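Local coordinates for protein Lic11098 (Leptospira interrogans serogroup Icterohaemorrhagiae serovar copenhageni, PDB 4U08) that is of unknown function but, as a leucine-rich repeat protein and presumed virulence factor of a human pathogen, may act by binding other molecules, at residues Ser149-Lys152 and Glu153-Gln156; Leu163-His167 and Asn168-Val172; Leu370-Asn374 and Asn375-Ser379; Ala383-Arg386 and Lys387-Gln391. One frame throughout, in Å; residues are numbered along the deposited sequence.

In the fold
All four contacts are local, between adjoining pieces of one leucine-rich repeat solenoid. Contacts 2 and 3 are equivalent places in different repeats, each running off the end of a strand of the parallel array: both are buried, both pair an asparagine amide with a leucine carbonyl, and both carry a histidine that holds zinc. Contacts 1 and 4 are only partly buried and helical in character, a short 3-10 turn and the last helix, with charged side chains outside and isoleucines buried. Contact 1 touches contact 2 through Ser149 and Ile150, which meet Leu170 and Leu165, whereas contact 4 directly follows contact 3 in the chain, with centres about 14 Å apart.

Contact 1 (Ser149-Lys152 and Glu153-Gln156); sequences SILK and EIGQ
Ile150 and Ile154 bring their side chains together at about a right angle, and the two CD1 methyls meet at 3.9 Å. With CG1 opposite its backbone N (chi1 -176°), the Ile150 chain can reach over to Ile154. Leu151 lies next to this pair, its CD2 more loosely against CD1 of Ile154, while its CB and CD1 turn to the other flank and pack against the Glu153 chain, again crosswise. On the outer side Lys152 slants over Glu153. The lysine bends at its last torsion and the glutamate at chi2, so that NZ of Lys152 reaches OE1 of Glu153 at 3.0 Å, on the syn side of the carboxylate and somewhat out of its plane. This salt bridge between sequence neighbours sits at the surface. Underneath, two backbone bonds wind the turn: Ile154 N to Leu151 O at 3.3 Å and Gly155 N to Lys152 O at 3.0 Å. Ile150 also rests on Pro174 of the following loop, and Leu151 on Leu127 of the preceding one. The i+3 to i bonds make this a short 3-10 turn; with both isoleucines buried, it is typical of the convex side of a leucine-rich repeat.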
loop_
_atom_site.group_PDB
_atom_site.type_symbol
_atom_site.label_atom_id
_atom_site.label_comp_id
_atom_site.label_asym_id
_atom_site.label_seq_id
_atom_site.Cartn_x
_atom_site.Cartn_y
_atom_site.Cartn_z
ATOM N N SER A 149 9.630 8.818 -15.389
ATOM C CA SER A 149 9.591 7.479 -15.944
ATOM C C SER A 149 10.613 6.653 -15.190
ATOM O O SER A 149 11.492 7.203 -14.534
ATOM C CB SER A 149 9.857 7.499 -17.446
ATOM O OG SER A 149 11.120 8.085 -17.689
ATOM N N ILE A 150 10.445 5.346 -15.185
ATOM C CA ILE A 150 11.375 4.456 -14.495
ATOM C C ILE A 150 12.011 3.539 -15.551
ATOM O O ILE A 150 11.300 2.985 -16.383
ATOM C CB ILE A 150 10.727 3.726 -13.267
ATOM C CG1 ILE A 150 11.752 2.857 -12.465
ATOM C CG2 ILE A 150 9.478 2.921 -13.636
ATOM C CD1 ILE A 150 12.769 3.639 -11.622
ATOM N N LEU A 151 13.355 3.467 -15.554
ATOM C CA LEU A 151 14.149 2.687 -16.515
ATOM C C LEU A 151 13.692 1.237 -16.580
ATOM O O LEU A 151 13.327 0.673 -15.546
ATOM C CB LEU A 151 15.667 2.832 -16.233
ATOM C CG LEU A 151 16.348 2.027 -15.119
ATOM C CD1 LEU A 151 17.868 2.228 -15.176
ATOM C CD2 LEU A 151 15.843 2.418 -13.717
ATOM N N LYS A 152 13.676 0.642 -17.787
ATOM C CA LYS A 152 13.189 -0.734 -17.956
ATOM C C LYS A 152 14.077 -1.769 -17.263
ATOM O O LYS A 152 13.587 -2.862 -16.987
ATOM C CB LYS A 152 12.937 -1.081 -19.441
ATOM C CG LYS A 152 14.195 -1.075 -20.282
ATOM C CD LYS A 152 13.868 -1.332 -21.748
ATOM C CE LYS A 152 15.044 -1.118 -22.649
ATOM N NZ LYS A 152 16.264 -1.763 -22.112
ATOM N N GLU A 153 15.339 -1.407 -16.939
ATOM C CA GLU A 153 16.351 -2.239 -16.261
ATOM C C GLU A 153 15.877 -2.672 -14.881
ATOM O O GLU A 153 16.435 -3.614 -14.314
ATOM C CB GLU A 153 17.696 -1.490 -16.102
ATOM C CG GLU A 153 18.530 -1.353 -17.381
ATOM C CD GLU A 153 17.871 -0.707 -18.594
ATOM O OE1 GLU A 153 18.028 -1.260 -19.706
ATOM O OE2 GLU A 153 17.125 0.285 -18.428
ATOM N N ILE A 154 14.883 -1.957 -14.329
ATOM C CA ILE A 154 14.261 -2.279 -13.044
ATOM C C ILE A 154 13.649 -3.696 -13.088
ATOM O O ILE A 154 13.733 -4.432 -12.100
ATOM C CB ILE A 154 13.230 -1.179 -12.631
ATOM C CG1 ILE A 154 13.073 -1.123 -11.129
ATOM C CG2 ILE A 154 11.864 -1.282 -13.356
ATOM C CD1 ILE A 154 13.788 0.054 -10.573
ATOM N N GLY A 155 13.067 -4.046 -14.231
ATOM C CA GLY A 155 12.444 -5.341 -14.459
ATOM C C GLY A 155 13.423 -6.500 -14.424
ATOM O O GLY A 155 12.999 -7.651 -14.304
ATOM N N GLN A 156 14.739 -6.205 -14.470
ATOM C CA GLN A 156 15.802 -7.232 -14.452
ATOM C C GLN A 156 16.121 -7.748 -13.044
ATOM O O GLN A 156 16.840 -8.739 -12.915
ATOM C CB GLN A 156 17.105 -6.690 -15.115
ATOM C CG GLN A 156 16.985 -6.337 -16.610
ATOM C CD GLN A 156 17.247 -7.488 -17.576
ATOM O OE1 GLN A 156 17.698 -7.278 -18.707
ATOM N NE2 GLN A 156 16.943 -8.721 -17.199
#

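Contact 2 (Leu163-His167 and Asn168-Val172); sequences LGLDH and NQLNV. With ZN (zinc ion), chain G.
Asn168 turns its amide back under the turn to reach Leu165: ND2 gives a nearly straight bond (177°) to Leu165 O at 3.1 Å. The oxygen lies in the amide plane, but the donor stands high above the carbonyl plane. CG of Asn168 sits opposite its own carbonyl carbon (chi1 -84°), which folds the amide beneath the chain. There it is held from both ends, since ND2 also donates to Leu142 O and OD1 accepts from Phe147 N of the preceding coil. Deeper in, Leu170 sets out toward 163-167, and its CD1 packs on Leu165 CB at 4.2 Å.

His167 serves the metal. It has a left-handed helical backbone conformation, and with CG placed beside the backbone N (chi1 -62°) the imidazole reaches the zinc ion. ND1 donates to Asp166 OD2 at 2.9 Å, nearly in the ring plane and along the anti lone pair of the carboxylate. That bond and the zinc on NE2, at 2.1 Å, together fix the ring's rotation; the ring also stacks with His144. A water at 2.2 Å from the zinc and His190 ND1 add further ligands. The Asp166 carboxylate, as a second-shell acceptor, orients the imidazole and would be expected to make NE2 a stronger donor to the metal.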
loop_
_atom_site.group_PDB
_atom_site.type_symbol
_atom_site.label_atom_id
_atom_site.label_comp_id
_atom_site.label_asym_id
_atom_site.label_seq_id
_atom_site.Cartn_x
_atom_site.Cartn_y
_atom_site.Cartn_z
ATOM N N LEU A 163 9.068 -3.048 -4.107
ATOM C CA LEU A 163 9.453 -1.909 -4.937
ATOM C C LEU A 163 8.552 -0.731 -4.585
ATOM O O LEU A 163 7.329 -0.821 -4.742
ATOM C CB LEU A 163 9.319 -2.280 -6.429
ATOM C CG LEU A 163 9.616 -1.168 -7.444
ATOM C CD1 LEU A 163 11.062 -0.603 -7.266
ATOM C CD2 LEU A 163 9.403 -1.671 -8.850
ATOM N N GLY A 164 9.155 0.330 -4.072
ATOM C CA GLY A 164 8.444 1.545 -3.705
ATOM C C GLY A 164 8.708 2.640 -4.719
ATOM O O GLY A 164 9.847 3.072 -4.875
ATOM N N LEU A 165 7.674 3.084 -5.419
ATOM C CA LEU A 165 7.775 4.140 -6.432
ATOM C C LEU A 165 6.720 5.214 -6.217
ATOM O O LEU A 165 6.408 5.971 -7.126
ATOM C CB LEU A 165 7.647 3.531 -7.834
ATOM C CG LEU A 165 8.911 2.862 -8.379
ATOM C CD1 LEU A 165 8.558 1.981 -9.544
ATOM C CD2 LEU A 165 9.932 3.917 -8.795
ATOM N N ASP A 166 6.185 5.286 -4.990
ATOM C CA ASP A 166 5.133 6.230 -4.634
ATOM C C ASP A 166 5.636 7.683 -4.684
ATOM O O ASP A 166 6.818 7.940 -4.430
ATOM C CB ASP A 166 4.619 5.907 -3.215
ATOM C CG ASP A 166 5.720 6.015 -2.170
ATOM O OD1 ASP A 166 6.538 5.055 -2.061
ATOM O OD2 ASP A 166 5.819 7.085 -1.522
ATOM N N HIS A 167 4.715 8.628 -4.927
ATOM C CA HIS A 167 5.009 10.075 -4.922
ATOM C C HIS A 167 6.138 10.462 -5.875
ATOM O O HIS A 167 7.082 11.145 -5.503
ATOM C CB HIS A 167 5.274 10.576 -3.490
ATOM C CG HIS A 167 4.083 10.404 -2.600
ATOM N ND1 HIS A 167 3.885 9.240 -1.880
ATOM C CD2 HIS A 167 3.051 11.243 -2.368
ATOM C CE1 HIS A 167 2.733 9.399 -1.252
ATOM N NE2 HIS A 167 2.201 10.591 -1.496
ATOM N N ASN A 168 6.031 9.991 -7.104
ATOM C CA ASN A 168 6.942 10.369 -8.181
ATOM C C ASN A 168 6.055 11.027 -9.210
ATOM O O ASN A 168 4.945 11.464 -8.853
ATOM C CB ASN A 168 7.730 9.163 -8.706
ATOM C CG ASN A 168 8.931 8.911 -7.868
ATOM O OD1 ASN A 168 9.876 9.694 -7.876
ATOM N ND2 ASN A 168 8.914 7.867 -7.057
ATOM N N GLN A 169 6.494 11.127 -10.455
ATOM C CA GLN A 169 5.635 11.747 -11.455
ATOM C C GLN A 169 5.378 10.808 -12.626
ATOM O O GLN A 169 5.182 11.268 -13.747
ATOM C CB GLN A 169 6.171 13.144 -11.879
ATOM C CG GLN A 169 7.629 13.396 -11.460
ATOM C CD GLN A 169 7.760 14.364 -10.320
ATOM O OE1 GLN A 169 8.075 15.546 -10.519
ATOM N NE2 GLN A 169 7.566 13.880 -9.096
ATOM N N LEU A 170 5.251 9.480 -12.338
ATOM C CA LEU A 170 5.006 8.458 -13.357
ATOM C C LEU A 170 3.668 8.560 -14.052
ATOM O O LEU A 170 2.637 8.575 -13.394
ATOM C CB LEU A 170 5.187 7.024 -12.785
ATOM C CG LEU A 170 6.494 6.724 -12.077
ATOM C CD1 LEU A 170 6.452 5.321 -11.448
ATOM C CD2 LEU A 170 7.670 6.820 -13.022
ATOM N N ASN A 171 3.669 8.569 -15.397
ATOM C CA ASN A 171 2.424 8.565 -16.159
ATOM C C ASN A 171 2.154 7.145 -16.604
ATOM O O ASN A 171 0.994 6.745 -16.791
ATOM C CB ASN A 171 2.533 9.448 -17.411
ATOM C CG ASN A 171 3.238 10.756 -17.197
ATOM O OD1 ASN A 171 4.400 10.917 -17.572
ATOM N ND2 ASN A 171 2.577 11.700 -16.561
ATOM N N VAL A 172 3.243 6.393 -16.834
ATOM C CA VAL A 172 3.193 5.032 -17.377
ATOM C C VAL A 172 4.258 4.167 -16.681
ATOM O O VAL A 172 5.208 4.698 -16.103
ATOM C CB VAL A 172 3.406 5.094 -18.932
ATOM C CG1 VAL A 172 3.667 3.728 -19.533
ATOM C CG2 VAL A 172 2.211 5.727 -19.647
HETATM ZN ZN ZN G . 0.225 11.207 -1.494
HETATM O O HOH W 1 -1.166 9.495 -1.348
#

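Contact 3 (Leu370-Asn374 and Asn375-Ser379); sequences LYLHN and NPLPS. With ZN (zinc ion), chain D.
ND2 of Asn375 donates to two backbone oxygens, Leu372 O at 3.0 Å (163°) and Leu349 O of the preceding coil. Leu372 O lies close to the amide plane, yet the nitrogen approaches it from above the carbonyl plane. CG sits beside the backbone N (chi1 -84°), which brings ND2 within reach of the Leu372 carbonyl, and OD1 takes the N-H of Leu354, so both polar ends of this buried group are satisfied. Behind it, Leu377 sets out toward 370-374 and meets Leu372. The two cross at about a right angle, CD1 of Leu377 touching CD2 of Leu372 at 4.1 Å, and both leucines also pack on Ile382 of helix 379-388. Pro376, between the asparagine and the leucine, is the centre of an inverse gamma turn.

On the outer side of the bend, His373, with CG anti to its backbone N (chi1 -168°), binds the zinc ion through NE2 at 2.2 Å. A water 2.1 Å from the metal lies at the edge of the ring, in its plane, and gives a weak, long bond to Asn374 OD1. With its buried amide satisfied at both ends, the turn is probably held independently of this zinc.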
loop_
_atom_site.group_PDB
_atom_site.type_symbol
_atom_site.label_atom_id
_atom_site.label_comp_id
_atom_site.label_asym_id
_atom_site.label_seq_id
_atom_site.Cartn_x
_atom_site.Cartn_y
_atom_site.Cartn_z
ATOM N N LEU A 370 -27.013 1.163 15.291
ATOM C CA LEU A 370 -27.920 1.386 14.165
ATOM C C LEU A 370 -28.104 2.886 13.984
ATOM O O LEU A 370 -28.553 3.572 14.903
ATOM C CB LEU A 370 -29.242 0.628 14.380
ATOM C CG LEU A 370 -30.324 0.755 13.286
ATOM C CD1 LEU A 370 -29.805 0.262 11.899
ATOM C CD2 LEU A 370 -31.556 -0.035 13.673
ATOM N N TYR A 371 -27.657 3.418 12.838
ATOM C CA TYR A 371 -27.700 4.849 12.566
ATOM C C TYR A 371 -28.864 5.135 11.602
ATOM O O TYR A 371 -28.862 4.616 10.479
ATOM C CB TYR A 371 -26.373 5.285 11.963
ATOM C CG TYR A 371 -25.191 5.022 12.864
ATOM C CD1 TYR A 371 -24.799 5.951 13.821
ATOM C CD2 TYR A 371 -24.418 3.876 12.711
ATOM C CE1 TYR A 371 -23.654 5.754 14.594
ATOM C CE2 TYR A 371 -23.283 3.659 13.491
ATOM C CZ TYR A 371 -22.919 4.593 14.441
ATOM O OH TYR A 371 -21.803 4.372 15.200
ATOM N N LEU A 372 -29.859 5.920 12.052
ATOM C CA LEU A 372 -31.072 6.158 11.251
ATOM C C LEU A 372 -31.373 7.617 10.963
ATOM O O LEU A 372 -32.373 7.899 10.290
ATOM C CB LEU A 372 -32.293 5.522 11.968
ATOM C CG LEU A 372 -32.270 4.003 12.217
ATOM C CD1 LEU A 372 -33.467 3.599 13.074
ATOM C CD2 LEU A 372 -32.286 3.226 10.903
ATOM N N HIS A 373 -30.540 8.548 11.472
ATOM C CA HIS A 373 -30.751 9.978 11.303
ATOM C C HIS A 373 -30.986 10.353 9.824
ATOM O O HIS A 373 -30.363 9.764 8.949
ATOM C CB HIS A 373 -29.567 10.756 11.907
ATOM C CG HIS A 373 -29.807 12.225 12.050
ATOM N ND1 HIS A 373 -30.783 12.718 12.891
ATOM C CD2 HIS A 373 -29.147 13.264 11.493
ATOM C CE1 HIS A 373 -30.730 14.036 12.777
ATOM N NE2 HIS A 373 -29.765 14.412 11.943
ATOM N N ASN A 374 -31.927 11.301 9.561
ATOM C CA ASN A 374 -32.246 11.790 8.208
ATOM C C ASN A 374 -32.860 10.703 7.316
ATOM O O ASN A 374 -32.338 10.380 6.249
ATOM C CB ASN A 374 -31.028 12.477 7.523
ATOM C CG ASN A 374 -30.447 13.641 8.301
ATOM O OD1 ASN A 374 -29.254 13.705 8.567
ATOM N ND2 ASN A 374 -31.273 14.581 8.688
ATOM N N ASN A 375 -33.891 10.060 7.837
ATOM C CA ASN A 375 -34.778 9.100 7.180
ATOM C C ASN A 375 -36.189 9.487 7.622
ATOM O O ASN A 375 -36.373 9.745 8.804
ATOM C CB ASN A 375 -34.512 7.687 7.608
ATOM C CG ASN A 375 -33.405 7.053 6.850
ATOM O OD1 ASN A 375 -33.592 6.570 5.742
ATOM N ND2 ASN A 375 -32.239 7.022 7.450
ATOM N N PRO A 376 -37.191 9.451 6.729
ATOM C CA PRO A 376 -38.572 9.800 7.141
ATOM C C PRO A 376 -39.297 8.668 7.897
ATOM O O PRO A 376 -40.328 8.158 7.450
ATOM C CB PRO A 376 -39.249 10.120 5.801
ATOM C CG PRO A 376 -38.544 9.209 4.796
ATOM C CD PRO A 376 -37.112 9.126 5.283
ATOM N N LEU A 377 -38.687 8.200 8.982
ATOM C CA LEU A 377 -39.188 7.108 9.798
ATOM C C LEU A 377 -40.083 7.640 10.901
ATOM O O LEU A 377 -39.674 8.577 11.596
ATOM C CB LEU A 377 -38.018 6.299 10.390
ATOM C CG LEU A 377 -37.231 5.427 9.385
ATOM C CD1 LEU A 377 -35.888 4.996 9.965
ATOM C CD2 LEU A 377 -38.038 4.200 8.961
ATOM N N PRO A 378 -41.300 7.059 11.081
ATOM C CA PRO A 378 -42.185 7.522 12.171
ATOM C C PRO A 378 -41.570 7.193 13.532
ATOM O O PRO A 378 -40.966 6.122 13.682
ATOM C CB PRO A 378 -43.500 6.748 11.927
ATOM C CG PRO A 378 -43.367 6.120 10.587
ATOM C CD PRO A 378 -41.908 5.932 10.344
ATOM N N SER A 379 -41.640 8.138 14.486
ATOM C CA SER A 379 -41.078 7.959 15.840
ATOM C C SER A 379 -41.620 6.744 16.581
ATOM O O SER A 379 -40.849 6.099 17.276
ATOM C CB SER A 379 -41.237 9.223 16.680
ATOM O OG SER A 379 -40.603 10.321 16.042
HETATM ZN ZN ZN D . -28.395 16.155 11.858
HETATM O O HOH W 2 -27.553 16.413 9.910
#

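Contact 4 (Ala383-Arg386 and Lys387-Gln391); sequences ARIR and KLLPQ
Arg384 extends its chain with CG opposite the backbone N (chi1 -163°), while Leu388, one turn later, has CG beside its own N (chi1 -67°); the two side chains slant across each other. As a result CD1 of Leu388 lies over one face of the guanidinium, 3.7 Å from NH1 of Arg384. That same NH1 forms a salt bridge with Glu359 of the preceding coil, which Leu388 also touches, so the guanidinium is paired with a carboxylate while a methyl lies over one face.

Ile385 and Leu389 are the inward pair. They run side by side in the same direction, with CG2 of Ile385 at 4.0 Å from CD1 of Leu389, and Ile385 also packs on Leu357. The stretch is the end of helix 379-388, which links strands 369-371 and 393-395 at the C-terminal end of the leucine-rich repeat solenoid. Leu388 N donates to Arg384 O at 3.1 Å. The next bond runs from Leu389 N to Ile385 O at 2.9 Å. Leu389 is where the backbone leaves helical angles, and Pro390 follows. Arg386, on another side of the helix, sends its NH1 to Ile394 O and lies against Phe396.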
loop_
_atom_site.group_PDB
_atom_site.type_symbol
_atom_site.label_atom_id
_atom_site.label_comp_id
_atom_site.label_asym_id
_atom_site.label_seq_id
_atom_site.Cartn_x
_atom_site.Cartn_y
_atom_site.Cartn_z
ATOM N N ALA A 383 -39.432 3.720 18.337
ATOM C CA ALA A 383 -39.604 3.394 19.766
ATOM C C ALA A 383 -39.817 1.879 19.955
ATOM O O ALA A 383 -39.217 1.277 20.838
ATOM C CB ALA A 383 -40.780 4.180 20.356
ATOM N N ARG A 384 -40.645 1.266 19.098
ATOM C CA ARG A 384 -40.937 -0.155 19.098
ATOM C C ARG A 384 -39.661 -0.948 18.728
ATOM O O ARG A 384 -39.372 -1.966 19.371
ATOM C CB ARG A 384 -42.108 -0.476 18.136
ATOM C CG ARG A 384 -42.709 -1.819 18.407
ATOM C CD ARG A 384 -43.857 -2.182 17.478
ATOM N NE ARG A 384 -43.928 -3.639 17.416
ATOM C CZ ARG A 384 -43.304 -4.374 16.507
ATOM N NH1 ARG A 384 -42.670 -3.792 15.496
ATOM N NH2 ARG A 384 -43.324 -5.695 16.589
ATOM N N ILE A 385 -38.895 -0.498 17.721
ATOM C CA ILE A 385 -37.649 -1.198 17.368
ATOM C C ILE A 385 -36.643 -1.156 18.542
ATOM O O ILE A 385 -35.975 -2.162 18.812
ATOM C CB ILE A 385 -37.058 -0.720 16.011
ATOM C CG1 ILE A 385 -37.993 -1.158 14.876
ATOM C CG2 ILE A 385 -35.658 -1.283 15.768
ATOM C CD1 ILE A 385 -38.008 -0.231 13.674
ATOM N N ARG A 386 -36.576 -0.051 19.267
ATOM C CA ARG A 386 -35.691 0.032 20.438
ATOM C C ARG A 386 -35.957 -1.114 21.450
ATOM O O ARG A 386 -35.006 -1.690 21.972
ATOM C CB ARG A 386 -35.835 1.370 21.143
ATOM C CG ARG A 386 -35.133 2.502 20.463
ATOM C CD ARG A 386 -35.401 3.794 21.231
ATOM N NE ARG A 386 -35.239 5.006 20.417
ATOM C CZ ARG A 386 -34.065 5.488 20.026
ATOM N NH1 ARG A 386 -32.945 4.851 20.331
ATOM N NH2 ARG A 386 -34.003 6.595 19.299
ATOM N N LYS A 387 -37.243 -1.453 21.695
ATOM C CA LYS A 387 -37.647 -2.543 22.597
ATOM C C LYS A 387 -37.390 -3.941 21.963
ATOM O O LYS A 387 -37.156 -4.910 22.686
ATOM C CB LYS A 387 -39.116 -2.370 23.031
ATOM C CG LYS A 387 -39.360 -1.102 23.848
ATOM C CD LYS A 387 -40.823 -0.941 24.242
ATOM C CE LYS A 387 -41.094 0.380 24.925
ATOM N NZ LYS A 387 -42.489 0.474 25.440
ATOM N N LEU A 388 -37.393 -4.030 20.628
ATOM C CA LEU A 388 -37.118 -5.282 19.918
ATOM C C LEU A 388 -35.612 -5.589 19.890
ATOM O O LEU A 388 -35.234 -6.764 19.823
ATOM C CB LEU A 388 -37.645 -5.254 18.475
ATOM C CG LEU A 388 -39.154 -5.217 18.237
ATOM C CD1 LEU A 388 -39.430 -5.041 16.751
ATOM C CD2 LEU A 388 -39.819 -6.491 18.729
ATOM N N LEU A 389 -34.757 -4.542 19.932
ATOM C CA LEU A 389 -33.299 -4.710 19.912
ATOM C C LEU A 389 -32.724 -4.032 21.140
ATOM O O LEU A 389 -32.099 -2.990 20.997
ATOM C CB LEU A 389 -32.694 -4.119 18.615
ATOM C CG LEU A 389 -33.166 -4.707 17.262
ATOM C CD1 LEU A 389 -32.623 -3.890 16.096
ATOM C CD2 LEU A 389 -32.745 -6.161 17.107
ATOM N N PRO A 390 -32.965 -4.561 22.375
ATOM C CA PRO A 390 -32.511 -3.847 23.589
ATOM C C PRO A 390 -31.007 -3.711 23.761
ATOM O O PRO A 390 -30.570 -2.818 24.471
ATOM C CB PRO A 390 -33.151 -4.652 24.736
ATOM C CG PRO A 390 -33.378 -5.989 24.183
ATOM C CD PRO A 390 -33.704 -5.791 22.733
ATOM N N GLN A 391 -30.221 -4.564 23.094
ATOM C CA GLN A 391 -28.761 -4.519 23.181
ATOM C C GLN A 391 -28.174 -3.534 22.160
ATOM O O GLN A 391 -26.980 -3.243 22.200
ATOM C CB GLN A 391 -28.179 -5.929 22.977
ATOM C CG GLN A 391 -28.099 -6.742 24.278
ATOM C CD GLN A 391 -29.444 -7.213 24.791
ATOM O OE1 GLN A 391 -29.874 -6.856 25.893
ATOM N NE2 GLN A 391 -30.127 -8.039 24.017
#